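Local structure of hypothetical protein TTHA0849 (Thermus thermophilus, 2D4R) at residues Arg16-Ala21 and Glu71-Arg76. The protein is of unknown function but, as a putative member of the START domain superfamily, probably binds or transfers a lipid or similar hydrophobic ligand. Sequence-based numbering, arbitrary orientation.
Sequences RVYRLA and ENLRNR
A chi1 of 168° sets the Y18 ring opposite its own backbone N and sends it out from helix 14-22 toward L73, whose chi1 (-60°) puts CG anti to the carbonyl carbon and, together with an extended chi2, brings CD2 to the base of that ring. The contact belongs to the helix-grip fold of START-like proteins: a short helix early in the chain packs by one aromatic against the hairpin turn joining strands 58-69 and 74-82. L73 and R74 together pair opposite the single residue D69, a G1 beta bulge, and L73 takes the left-handed backbone (phi 55°) of its first position, more often filled by glycine. CA of L73 rests over one face of the ring in a CH-pi contact, 3.9 Å from the centroid, and the branched end of leucine lays CD2 against CB, CG and CD1 of Y18, so backbone and side chain both pack on the ring. Tyrosine suits its place by being amphipathic: the flat ring packs on L73, while its OH hydrogen-bonds to OD2 of D70 in the same turn. F93, on strand 86-95, meets the Y18 ring edge-to-face. Farther along, the backbone N of R74 lies 3.6 Å from Y18 CE2, oblique to the ring, and at the ring's base L73 CD2 comes within 3.4 Å of Y18 CG.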
loop_
_atom_site.group_PDB
_atom_site.type_symbol
_atom_site.label_atom_id
_atom_site.label_comp_id
_atom_site.label_asym_id
_atom_site.label_seq_id
_atom_site.Cartn_x
_atom_site.Cartn_y
_atom_site.Cartn_z
ATOM N N ARG A 16 -5.929 15.076 -5.429
ATOM C CA ARG A 16 -6.583 14.897 -4.142
ATOM C C ARG A 16 -6.411 13.456 -3.665
ATOM O O ARG A 16 -6.084 13.219 -2.510
ATOM C CB ARG A 16 -8.068 15.247 -4.251
ATOM C CG ARG A 16 -8.855 15.177 -2.935
ATOM C CD ARG A 16 -10.291 15.695 -3.146
ATOM N NE ARG A 16 -10.281 16.955 -3.887
ATOM C CZ ARG A 16 -11.280 17.408 -4.638
ATOM N NH1 ARG A 16 -11.157 18.570 -5.259
ATOM N NH2 ARG A 16 -12.404 16.711 -4.770
ATOM N N VAL A 17 -6.619 12.497 -4.562
ATOM C CA VAL A 17 -6.435 11.091 -4.223
ATOM C C VAL A 17 -4.976 10.841 -3.826
ATOM O O VAL A 17 -4.693 10.138 -2.857
ATOM C CB VAL A 17 -6.824 10.173 -5.416
ATOM C CG1 VAL A 17 -6.675 8.692 -5.030
ATOM C CG2 VAL A 17 -8.266 10.469 -5.847
ATOM N N TYR A 18 -4.054 11.450 -4.563
ATOM C CA TYR A 18 -2.645 11.314 -4.268
ATOM C C TYR A 18 -2.340 11.843 -2.870
ATOM O O TYR A 18 -1.647 11.185 -2.100
ATOM C CB TYR A 18 -1.824 12.067 -5.317
ATOM C CG TYR A 18 -0.359 12.236 -4.974
ATOM C CD1 TYR A 18 0.106 13.411 -4.393
ATOM C CD2 TYR A 18 0.565 11.232 -5.253
ATOM C CE1 TYR A 18 1.458 13.584 -4.103
ATOM C CE2 TYR A 18 1.913 11.395 -4.966
ATOM C CZ TYR A 18 2.353 12.569 -4.394
ATOM O OH TYR A 18 3.688 12.737 -4.114
ATOM N N ARG A 19 -2.859 13.025 -2.535
ATOM C CA ARG A 19 -2.523 13.660 -1.248
ATOM C C ARG A 19 -3.091 12.896 -0.059
ATOM O O ARG A 19 -2.467 12.820 0.990
ATOM C CB ARG A 19 -3.026 15.107 -1.190
ATOM C CG ARG A 19 -1.962 16.178 -1.468
ATOM C CD ARG A 19 -0.812 16.145 -0.444
ATOM N NE ARG A 19 -0.790 17.312 0.446
ATOM C CZ ARG A 19 0.203 17.607 1.290
ATOM N NH1 ARG A 19 0.125 18.689 2.055
ATOM N NH2 ARG A 19 1.274 16.826 1.370
ATOM N N LEU A 20 -4.280 12.337 -0.231
ATOM C CA LEU A 20 -4.908 11.542 0.810
ATOM C C LEU A 20 -4.219 10.200 1.028
ATOM O O LEU A 20 -4.254 9.653 2.132
ATOM C CB LEU A 20 -6.374 11.309 0.469
ATOM C CG LEU A 20 -7.245 12.548 0.606
ATOM C CD1 LEU A 20 -8.604 12.291 -0.026
ATOM C CD2 LEU A 20 -7.368 12.898 2.089
ATOM N N ALA A 21 -3.593 9.664 -0.014
ATOM C CA ALA A 21 -2.838 8.420 0.133
ATOM C C ALA A 21 -1.488 8.681 0.802
ATOM O O ALA A 21 -0.903 7.794 1.424
ATOM C CB ALA A 21 -2.633 7.781 -1.213
ATOM N N GLU A 71 5.259 16.136 -7.932
ATOM C CA GLU A 71 5.095 16.648 -9.291
ATOM C C GLU A 71 4.217 15.753 -10.158
ATOM O O GLU A 71 3.248 16.211 -10.760
ATOM C CB GLU A 71 6.462 16.799 -9.956
ATOM C CG GLU A 71 7.064 18.160 -9.796
ATOM C CD GLU A 71 6.885 18.978 -11.042
ATOM O OE1 GLU A 71 7.591 18.691 -12.032
ATOM O OE2 GLU A 71 6.038 19.895 -11.037
ATOM N N ASN A 72 4.561 14.471 -10.213
ATOM C CA ASN A 72 3.908 13.550 -11.131
ATOM C C ASN A 72 2.896 12.622 -10.463
ATOM O O ASN A 72 2.423 11.670 -11.084
ATOM C CB ASN A 72 4.965 12.721 -11.864
ATOM C CG ASN A 72 5.921 13.583 -12.680
ATOM O OD1 ASN A 72 5.902 14.810 -12.590
ATOM N ND2 ASN A 72 6.760 12.939 -13.481
ATOM N N LEU A 73 2.571 12.889 -9.201
ATOM C CA LEU A 73 1.557 12.111 -8.479
ATOM C C LEU A 73 1.839 10.609 -8.483
ATOM O O LEU A 73 0.952 9.802 -8.802
ATOM C CB LEU A 73 0.176 12.356 -9.085
ATOM C CG LEU A 73 -0.348 13.789 -9.078
ATOM C CD1 LEU A 73 -1.720 13.832 -9.750
ATOM C CD2 LEU A 73 -0.432 14.297 -7.658
ATOM N N ARG A 74 3.077 10.247 -8.147
ATOM C CA ARG A 74 3.494 8.849 -8.024
ATOM C C ARG A 74 4.302 8.691 -6.737
ATOM O O ARG A 74 4.816 9.664 -6.184
ATOM C CB ARG A 74 4.408 8.403 -9.173
ATOM C CG ARG A 74 4.126 8.883 -10.574
ATOM C CD ARG A 74 5.004 8.056 -11.524
ATOM N NE ARG A 74 5.117 8.630 -12.860
ATOM C CZ ARG A 74 6.248 9.077 -13.399
ATOM N NH1 ARG A 74 7.389 9.022 -12.719
ATOM N NH2 ARG A 74 6.238 9.583 -14.624
ATOM N N ASN A 75 4.430 7.451 -6.283
ATOM C CA ASN A 75 5.273 7.136 -5.148
ATOM C C ASN A 75 6.030 5.839 -5.430
ATOM O O ASN A 75 5.583 5.016 -6.220
ATOM C CB ASN A 75 4.400 6.992 -3.909
ATOM C CG ASN A 75 4.916 5.949 -2.949
ATOM O OD1 ASN A 75 4.457 4.808 -2.951
ATOM N ND2 ASN A 75 5.875 6.334 -2.118
ATOM N N ARG A 76 7.189 5.679 -4.807
ATOM C CA ARG A 76 7.906 4.409 -4.816
ATOM C C ARG A 76 8.189 4.001 -3.372
ATOM O O ARG A 76 8.515 4.849 -2.543
ATOM C CB ARG A 76 9.233 4.542 -5.565
ATOM C CG ARG A 76 9.200 4.088 -6.995
ATOM C CD ARG A 76 10.427 4.576 -7.754
ATOM N NE ARG A 76 10.103 4.816 -9.156
ATOM C CZ ARG A 76 9.674 3.875 -9.991
ATOM N NH1 ARG A 76 9.398 4.176 -11.249
ATOM N NH2 ARG A 76 9.524 2.627 -9.568
#